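Penicillin-binding protein (Bacillus halodurans, PDB 3TG9) probably binds penicillin covalently through an active-site serine, as do other penicillin-binding proteins and serine beta-lactamases. Local coordinates at residues L59-E70 against L249-L258; V91-H99 against G156-V164. All blocks are in the same frame, centred on the assembly; numbering follows the deposited sequence.

Contact 1. Residues L59-E70 against L249-L258; sequences LFTAIAICQLVE and LLNETYTQKL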
loop_
_atom_site.group_PDB
_atom_site.type_symbol
_atom_site.label_atom_id
_atom_site.label_comp_id
_atom_site.label_asym_id
_atom_site.label_seq_id
_atom_site.Cartn_x
_atom_site.Cartn_y
_atom_site.Cartn_z
ATOM N N LEU B 59 -7.070 4.865 24.105
ATOM C CA LEU B 59 -6.700 4.621 25.500
ATOM C C LEU B 59 -5.244 4.997 25.795
ATOM O O LEU B 59 -4.950 5.543 26.865
ATOM C CB LEU B 59 -6.936 3.154 25.878
ATOM C CG LEU B 59 -6.494 2.722 27.285
ATOM C CD1 LEU B 59 -7.112 3.600 28.360
ATOM C CD2 LEU B 59 -6.862 1.278 27.520
ATOM N N PHE B 60 -4.343 4.685 24.858
ATOM C CA PHE B 60 -2.924 4.992 25.026
ATOM C C PHE B 60 -2.742 6.503 25.012
ATOM O O PHE B 60 -1.865 7.040 25.685
ATOM C CB PHE B 60 -2.052 4.388 23.904
ATOM C CG PHE B 60 -2.332 2.933 23.602
ATOM C CD1 PHE B 60 -3.080 2.147 24.466
ATOM C CD2 PHE B 60 -1.821 2.347 22.448
ATOM C CE1 PHE B 60 -3.331 0.810 24.174
ATOM C CE2 PHE B 60 -2.067 1.014 22.151
ATOM C CZ PHE B 60 -2.830 0.248 23.021
ATOM N N THR B 61 -3.562 7.186 24.220
ATOM C CA THR B 61 -3.518 8.641 24.170
ATOM C C THR B 61 -3.946 9.215 25.517
ATOM O O THR B 61 -3.322 10.141 26.031
ATOM C CB THR B 61 -4.421 9.195 23.058
ATOM O OG1 THR B 61 -4.058 8.591 21.814
ATOM C CG2 THR B 61 -4.278 10.700 22.946
ATOM N N ALA B 62 -4.999 8.649 26.094
ATOM C CA ALA B 62 -5.490 9.111 27.391
ATOM C C ALA B 62 -4.466 8.831 28.478
ATOM O O ALA B 62 -4.214 9.674 29.337
ATOM C CB ALA B 62 -6.807 8.457 27.724
ATOM N N ILE B 63 -3.872 7.644 28.437
ATOM C CA ILE B 63 -2.844 7.282 29.405
ATOM C C ILE B 63 -1.694 8.290 29.338
ATOM O O ILE B 63 -1.209 8.774 30.361
ATOM C CB ILE B 63 -2.300 5.867 29.135
ATOM C CG1 ILE B 63 -3.402 4.822 29.303
ATOM C CG2 ILE B 63 -1.114 5.548 30.053
ATOM C CD1 ILE B 63 -2.918 3.389 29.098
ATOM N N ALA B 64 -1.261 8.607 28.123
ATOM C CA ALA B 64 -0.151 9.535 27.928
ATOM C C ALA B 64 -0.487 10.911 28.490
ATOM O O ALA B 64 0.336 11.538 29.156
ATOM C CB ALA B 64 0.202 9.637 26.449
ATOM N N ILE B 65 -1.702 11.376 28.214
ATOM C CA ILE B 65 -2.143 12.694 28.664
ATOM C C ILE B 65 -2.214 12.753 30.184
ATOM O O ILE B 65 -1.876 13.770 30.799
ATOM C CB ILE B 65 -3.514 13.060 28.085
ATOM C CG1 ILE B 65 -3.373 13.524 26.634
ATOM C CG2 ILE B 65 -4.168 14.151 28.927
ATOM C CD1 ILE B 65 -2.661 14.855 26.491
ATOM N N CYS B 66 -2.646 11.654 30.789
ATOM C CA CYS B 66 -2.706 11.567 32.245
ATOM C C CYS B 66 -1.306 11.583 32.850
ATOM O O CYS B 66 -1.097 12.176 33.903
ATOM C CB CYS B 66 -3.471 10.318 32.679
ATOM S SG CYS B 66 -5.220 10.408 32.286
ATOM N N GLN B 67 -0.344 10.950 32.178
ATOM C CA GLN B 67 1.031 10.926 32.680
ATOM C C GLN B 67 1.626 12.323 32.741
ATOM O O GLN B 67 2.403 12.638 33.645
ATOM C CB GLN B 67 1.928 10.049 31.817
ATOM C CG GLN B 67 1.625 8.577 31.873
ATOM C CD GLN B 67 2.528 7.796 30.949
ATOM O OE1 GLN B 67 2.989 8.324 29.938
ATOM N NE2 GLN B 67 2.791 6.536 31.288
ATOM N N LEU B 68 1.271 13.155 31.769
ATOM C CA LEU B 68 1.729 14.536 31.755
ATOM C C LEU B 68 1.091 15.303 32.906
ATOM O O LEU B 68 1.728 16.151 33.532
ATOM C CB LEU B 68 1.392 15.203 30.423
ATOM C CG LEU B 68 2.038 14.572 29.185
ATOM C CD1 LEU B 68 1.619 15.322 27.945
ATOM C CD2 LEU B 68 3.552 14.548 29.320
ATOM N N VAL B 69 -0.172 15.007 33.184
ATOM C CA VAL B 69 -0.840 15.627 34.321
ATOM C C VAL B 69 -0.197 15.152 35.624
ATOM O O VAL B 69 0.180 15.965 36.460
ATOM C CB VAL B 69 -2.361 15.372 34.310
ATOM C CG1 VAL B 69 -3.028 16.000 35.541
ATOM C CG2 VAL B 69 -2.977 15.924 33.028
ATOM N N GLU B 70 -0.034 13.841 35.774
ATOM C CA GLU B 70 0.584 13.283 36.975
ATOM C C GLU B 70 2.000 13.809 37.184
ATOM O O GLU B 70 2.475 13.900 38.317
ATOM C CB GLU B 70 0.581 11.747 36.950
ATOM C CG GLU B 70 1.484 11.105 37.998
ATOM C CD GLU B 70 1.331 9.590 38.085
ATOM O OE1 GLU B 70 0.284 9.080 37.634
ATOM O OE2 GLU B 70 2.250 8.905 38.606
ATOM N N LEU B 249 1.641 2.362 35.143
ATOM C CA LEU B 249 1.649 3.390 34.112
ATOM C C LEU B 249 1.327 4.749 34.725
ATOM O O LEU B 249 1.863 5.783 34.320
ATOM C CB LEU B 249 0.640 3.041 33.010
ATOM C CG LEU B 249 1.008 1.850 32.109
ATOM C CD1 LEU B 249 -0.068 1.568 31.058
ATOM C CD2 LEU B 249 2.368 2.064 31.445
ATOM N N LEU B 250 0.441 4.729 35.710
ATOM C CA LEU B 250 0.050 5.923 36.441
ATOM C C LEU B 250 -0.078 5.528 37.901
ATOM O O LEU B 250 -0.244 4.349 38.216
ATOM C CB LEU B 250 -1.304 6.420 35.944
ATOM C CG LEU B 250 -1.437 6.837 34.482
ATOM C CD1 LEU B 250 -2.841 6.513 33.979
ATOM C CD2 LEU B 250 -1.101 8.316 34.303
ATOM N N ASN B 251 -0.002 6.498 38.800
ATOM C CA ASN B 251 -0.218 6.184 40.206
ATOM C C ASN B 251 -1.705 5.897 40.437
ATOM O O ASN B 251 -2.519 6.047 39.525
ATOM C CB ASN B 251 0.302 7.304 41.108
ATOM C CG ASN B 251 -0.500 8.577 40.979
ATOM O OD1 ASN B 251 -1.668 8.560 40.572
ATOM N ND2 ASN B 251 0.124 9.701 41.329
ATOM N N GLU B 252 -2.061 5.476 41.642
ATOM C CA GLU B 252 -3.432 5.059 41.927
ATOM C C GLU B 252 -4.483 6.155 41.673
ATOM O O GLU B 252 -5.518 5.902 41.055
ATOM C CB GLU B 252 -3.530 4.528 43.358
ATOM C CG GLU B 252 -4.944 4.340 43.844
ATOM C CD GLU B 252 -4.994 3.965 45.305
ATOM O OE1 GLU B 252 -4.680 2.802 45.636
ATOM O OE2 GLU B 252 -5.340 4.839 46.121
ATOM N N THR B 253 -4.218 7.364 42.156
ATOM C CA THR B 253 -5.115 8.494 41.940
ATOM C C THR B 253 -5.397 8.751 40.456
ATOM O O THR B 253 -6.550 8.921 40.053
ATOM C CB THR B 253 -4.530 9.792 42.527
ATOM O OG1 THR B 253 -4.342 9.645 43.939
ATOM C CG2 THR B 253 -5.465 10.956 42.270
ATOM N N TYR B 254 -4.345 8.803 39.643
ATOM C CA TYR B 254 -4.525 9.132 38.226
ATOM C C TYR B 254 -5.084 7.978 37.408
ATOM O O TYR B 254 -5.898 8.189 36.512
ATOM C CB TYR B 254 -3.253 9.729 37.614
ATOM C CG TYR B 254 -3.079 11.168 38.024
ATOM C CD1 TYR B 254 -2.294 11.511 39.121
ATOM C CD2 TYR B 254 -3.745 12.180 37.355
ATOM C CE1 TYR B 254 -2.149 12.829 39.516
ATOM C CE2 TYR B 254 -3.610 13.499 37.738
ATOM C CZ TYR B 254 -2.812 13.819 38.820
ATOM O OH TYR B 254 -2.681 15.135 39.204
ATOM N N THR B 255 -4.671 6.761 37.731
ATOM C CA THR B 255 -5.296 5.587 37.138
ATOM C C THR B 255 -6.810 5.606 37.364
ATOM O O THR B 255 -7.599 5.411 36.429
ATOM C CB THR B 255 -4.724 4.306 37.724
ATOM O OG1 THR B 255 -3.309 4.286 37.517
ATOM C CG2 THR B 255 -5.351 3.095 37.052
ATOM N N GLN B 256 -7.202 5.864 38.610
ATOM C CA GLN B 256 -8.605 5.883 39.013
ATOM C C GLN B 256 -9.367 7.028 38.357
ATOM O O GLN B 256 -10.536 6.874 37.997
ATOM C CB GLN B 256 -8.694 5.992 40.538
ATOM C CG GLN B 256 -10.032 5.594 41.157
ATOM C CD GLN B 256 -9.873 5.162 42.613
ATOM O OE1 GLN B 256 -8.799 4.711 43.024
ATOM N NE2 GLN B 256 -10.943 5.300 43.399
ATOM N N LYS B 257 -8.711 8.177 38.203
ATOM C CA LYS B 257 -9.325 9.308 37.511
ATOM C C LYS B 257 -9.621 8.961 36.049
ATOM O O LYS B 257 -10.646 9.370 35.500
ATOM C CB LYS B 257 -8.434 10.555 37.585
ATOM C CG LYS B 257 -8.169 11.063 39.004
ATOM C CD LYS B 257 -7.828 12.553 39.027
ATOM C CE LYS B 257 -8.989 13.390 38.480
ATOM N NZ LYS B 257 -8.713 14.863 38.490
ATOM N N LEU B 258 -8.721 8.203 35.427
ATOM C CA LEU B 258 -8.879 7.809 34.029
ATOM C C LEU B 258 -10.031 6.826 33.900
ATOM O O LEU B 258 -10.738 6.821 32.898
ATOM C CB LEU B 258 -7.570 7.192 33.487
ATOM C CG LEU B 258 -7.503 6.520 32.103
ATOM C CD1 LEU B 258 -6.057 6.532 31.527
ATOM C CD2 LEU B 258 -8.047 5.098 32.143
#
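With CG anti to the backbone N (chi1 167°) and the rest of its chain extended, E70 sends its carboxylate across to the start of helix 252-258. There OE1 of E70, on its syn side, accepts from N251 N at 2.8 Å, while the carboxylate stacks on the N251 amide, their planes 14° apart. N251 is the N-cap: its OD1 accepts from Y254 N at 2.8 Å, the donor lying almost in line with the side-chain C=O, so E70 grips the residue that caps the helix. The same glutamate lays its CB over one face of the Y254 ring, 3.9 Å from the centroid, a CH-pi contact. One turn back, Q67 NE2 donates to L249 O at 3.3 Å; its amide is also fixed by Y175 and N179, both of helix 172-182. L250 CD2 presses on C66 CB at 3.5 Å. Deeper in, L258 is a single knob among L59, A62, I63 and C66, with CD1 3.9 Å from I63 CG1. The helical segments are obliquely antiparallel, their N-to-C directions 140° apart. An N-capped helix start is thus held by a glutamate of the neighbouring helix, which begins at K58 of a probable SxxK motif whose serine would be S55.

Contact 2. Residues V91-H99 against G156-V164; sequences VTIHHLLTH and GFILLGLVV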
loop_
_atom_site.group_PDB
_atom_site.type_symbol
_atom_site.label_atom_id
_atom_site.label_comp_id
_atom_site.label_asym_id
_atom_site.label_seq_id
_atom_site.Cartn_x
_atom_site.Cartn_y
_atom_site.Cartn_z
ATOM N N VAL B 91 -12.282 25.182 24.913
ATOM C CA VAL B 91 -12.023 23.751 24.961
ATOM C C VAL B 91 -10.868 23.426 25.913
ATOM O O VAL B 91 -9.846 24.114 25.941
ATOM C CB VAL B 91 -11.792 23.150 23.561
ATOM C CG1 VAL B 91 -11.267 21.728 23.675
ATOM C CG2 VAL B 91 -13.091 23.181 22.767
ATOM N N THR B 92 -11.067 22.386 26.712
ATOM C CA THR B 92 -10.117 21.995 27.730
ATOM C C THR B 92 -9.719 20.547 27.477
ATOM O O THR B 92 -10.424 19.816 26.772
ATOM C CB THR B 92 -10.759 22.081 29.125
ATOM O OG1 THR B 92 -11.834 21.139 29.209
ATOM C CG2 THR B 92 -11.306 23.483 29.389
ATOM N N ILE B 93 -8.590 20.144 28.052
ATOM C CA ILE B 93 -8.103 18.782 27.945
ATOM C C ILE B 93 -9.210 17.796 28.286
ATOM O O ILE B 93 -9.474 16.853 27.540
ATOM C CB ILE B 93 -6.923 18.557 28.910
ATOM C CG1 ILE B 93 -5.761 19.499 28.570
ATOM C CG2 ILE B 93 -6.491 17.100 28.911
ATOM C CD1 ILE B 93 -5.311 19.431 27.119
ATOM N N HIS B 94 -9.857 18.030 29.423
ATOM C CA HIS B 94 -10.904 17.149 29.921
ATOM C C HIS B 94 -12.078 17.013 28.937
ATOM O O HIS B 94 -12.683 15.945 28.830
ATOM C CB HIS B 94 -11.379 17.623 31.301
ATOM C CG HIS B 94 -12.680 17.024 31.731
ATOM N ND1 HIS B 94 -12.755 15.911 32.544
ATOM C CD2 HIS B 94 -13.957 17.374 31.454
ATOM C CE1 HIS B 94 -14.026 15.607 32.750
ATOM N NE2 HIS B 94 -14.774 16.474 32.093
ATOM N N HIS B 95 -12.398 18.081 28.216
ATOM C CA HIS B 95 -13.444 18.001 27.198
ATOM C C HIS B 95 -13.061 17.011 26.103
ATOM O O HIS B 95 -13.875 16.200 25.663
ATOM C CB HIS B 95 -13.709 19.370 26.572
ATOM C CG HIS B 95 -14.350 20.349 27.508
ATOM N ND1 HIS B 95 -14.014 21.688 27.528
ATOM C CD2 HIS B 95 -15.298 20.185 28.459
ATOM C CE1 HIS B 95 -14.733 22.304 28.450
ATOM N NE2 HIS B 95 -15.518 21.415 29.031
ATOM N N LEU B 96 -11.812 17.094 25.667
ATOM C CA LEU B 96 -11.301 16.223 24.618
ATOM C C LEU B 96 -11.289 14.761 25.065
ATOM O O LEU B 96 -11.699 13.876 24.312
ATOM C CB LEU B 96 -9.900 16.676 24.205
ATOM C CG LEU B 96 -9.845 18.125 23.702
ATOM C CD1 LEU B 96 -8.438 18.695 23.746
ATOM C CD2 LEU B 96 -10.426 18.231 22.304
ATOM N N LEU B 97 -10.848 14.526 26.302
ATOM C CA LEU B 97 -10.697 13.178 26.853
ATOM C C LEU B 97 -12.014 12.424 26.979
ATOM O O LEU B 97 -12.037 11.186 26.979
ATOM C CB LEU B 97 -10.039 13.241 28.234
ATOM C CG LEU B 97 -8.541 13.509 28.298
ATOM C CD1 LEU B 97 -8.146 13.979 29.686
ATOM C CD2 LEU B 97 -7.770 12.258 27.913
ATOM N N THR B 98 -13.104 13.170 27.119
ATOM C CA THR B 98 -14.412 12.573 27.335
ATOM C C THR B 98 -15.352 12.788 26.156
ATOM O O THR B 98 -16.518 12.408 26.217
ATOM C CB THR B 98 -15.079 13.137 28.606
ATOM O OG1 THR B 98 -15.164 14.564 28.505
ATOM C CG2 THR B 98 -14.273 12.768 29.848
ATOM N N HIS B 99 -14.848 13.392 25.086
ATOM C CA HIS B 99 -15.652 13.610 23.887
ATOM C C HIS B 99 -16.788 14.579 24.153
ATOM O O HIS B 99 -17.905 14.374 23.678
ATOM C CB HIS B 99 -16.250 12.297 23.379
ATOM C CG HIS B 99 -15.231 11.311 22.897
ATOM N ND1 HIS B 99 -14.525 11.478 21.728
ATOM C CD2 HIS B 99 -14.815 10.136 23.427
ATOM C CE1 HIS B 99 -13.715 10.455 21.556
ATOM N NE2 HIS B 99 -13.867 9.625 22.574
ATOM N N GLY B 156 -10.854 15.222 18.065
ATOM C CA GLY B 156 -10.593 15.542 19.455
ATOM C C GLY B 156 -9.410 14.783 20.023
ATOM O O GLY B 156 -8.702 15.279 20.901
ATOM N N PHE B 157 -9.186 13.569 19.535
ATOM C CA PHE B 157 -8.035 12.805 20.007
ATOM C C PHE B 157 -6.772 13.093 19.211
ATOM O O PHE B 157 -5.665 12.856 19.695
ATOM C CB PHE B 157 -8.344 11.306 20.118
ATOM C CG PHE B 157 -8.849 10.915 21.478
ATOM C CD1 PHE B 157 -10.084 11.365 21.927
ATOM C CD2 PHE B 157 -8.074 10.140 22.325
ATOM C CE1 PHE B 157 -10.552 11.028 23.192
ATOM C CE2 PHE B 157 -8.529 9.803 23.597
ATOM C CZ PHE B 157 -9.773 10.246 24.028
ATOM N N ILE B 158 -6.938 13.621 17.999
ATOM C CA ILE B 158 -5.806 14.207 17.282
ATOM C C ILE B 158 -5.281 15.400 18.079
ATOM O O ILE B 158 -4.080 15.512 18.325
ATOM C CB ILE B 158 -6.188 14.702 15.868
ATOM C CG1 ILE B 158 -6.553 13.526 14.964
ATOM C CG2 ILE B 158 -5.035 15.500 15.275
ATOM C CD1 ILE B 158 -5.384 12.602 14.688
ATOM N N LEU B 159 -6.194 16.288 18.479
ATOM C CA LEU B 159 -5.825 17.468 19.262
ATOM C C LEU B 159 -5.075 17.092 20.540
ATOM O O LEU B 159 -4.087 17.735 20.901
ATOM C CB LEU B 159 -7.057 18.323 19.579
ATOM C CG LEU B 159 -7.746 18.955 18.360
ATOM C CD1 LEU B 159 -9.082 19.593 18.723
ATOM C CD2 LEU B 159 -6.827 19.959 17.680
ATOM N N LEU B 160 -5.543 16.053 21.228
ATOM C CA LEU B 160 -4.832 15.559 22.401
ATOM C C LEU B 160 -3.411 15.093 22.031
ATOM O O LEU B 160 -2.456 15.333 22.765
ATOM C CB LEU B 160 -5.622 14.438 23.081
ATOM C CG LEU B 160 -6.854 14.813 23.926
ATOM C CD1 LEU B 160 -7.594 13.565 24.386
ATOM C CD2 LEU B 160 -6.483 15.677 25.130
ATOM N N GLY B 161 -3.274 14.433 20.888
ATOM C CA GLY B 161 -1.965 13.997 20.429
ATOM C C GLY B 161 -1.022 15.166 20.220
ATOM O O GLY B 161 0.157 15.111 20.575
ATOM N N LEU B 162 -1.554 16.235 19.636
ATOM C CA LEU B 162 -0.790 17.456 19.431
ATOM C C LEU B 162 -0.383 18.094 20.761
ATOM O O LEU B 162 0.671 18.717 20.863
ATOM C CB LEU B 162 -1.582 18.434 18.563
ATOM C CG LEU B 162 -1.651 17.950 17.113
ATOM C CD1 LEU B 162 -2.568 18.808 16.257
ATOM C CD2 LEU B 162 -0.249 17.903 16.523
ATOM N N VAL B 163 -1.213 17.932 21.784
ATOM C CA VAL B 163 -0.859 18.429 23.105
ATOM C C VAL B 163 0.289 17.613 23.683
ATOM O O VAL B 163 1.243 18.167 24.223
ATOM C CB VAL B 163 -2.063 18.425 24.063
ATOM C CG1 VAL B 163 -1.608 18.710 25.486
ATOM C CG2 VAL B 163 -3.101 19.448 23.604
ATOM N N VAL B 164 0.208 16.293 23.550
ATOM C CA VAL B 164 1.271 15.429 24.041
ATOM C C VAL B 164 2.605 15.805 23.416
ATOM O O VAL B 164 3.633 15.821 24.092
ATOM C CB VAL B 164 0.976 13.943 23.764
ATOM C CG1 VAL B 164 2.230 13.096 23.991
ATOM C CG2 VAL B 164 -0.165 13.453 24.646
#
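Beside the probable active site, where H99 meets Y152 of the (S/Y)xN-like pattern, the short helix 93-98 packs on helix 155-168. With CG anti to the carbonyl carbon (chi1 -65°), H99 brings CE1 within 3.6 Å of F157 CE1; the two rings lie nearly parallel, planes at 27°, but are slid so far apart that they barely overlap. The phenyl ring is held from several directions: L160 CD1 sits over the centre of one face, 3.8 Å above the plane, L97 O lies at the edge near that plane, and L96 O comes obliquely to 3.3 Å from F157 CE1. L96 and L160 slide past each other, L96 CB 3.6 Å from L160 CG, while L96 CD2 rests 3.7 Å from G156 O. At the far end I93 points CD1 at V163 CG1, 4.1 Å away. T92 and H95 form a capping box at the start of the short helix, and H99, with positive phi, forms a Schellman motif after its last turn. No hydrogen bond joins the segments; most of the contact is leucine and isoleucine packing. Around it, L80 covers L96 and V163, helix 58-70 lies against I93, F157 and V164, and Y271 of strand 269-271 meets H99.

Overall arrangement
Contacts 1 and 2 lie about 13 Å apart, centre to centre, and helix 58-70, one partner of contact 1, also packs against both segments of contact 2. One side of that helix receives 249-258; another meets contact 2, with I65 CD1 3.4 Å from V164 CG2 and I65 CG2 3.8 Å from I93 CG2. Along the chain the order is 59-70, 91-99, 156-164, 249-258, so contact 2 is nested within the loop closed by contact 1. Together they form part of the buried helical region of the beta-lactamase-like fold, distinct from the antiparallel sheet, and set the helix after the presumed SxxK serine between its neighbours beside the probable active site.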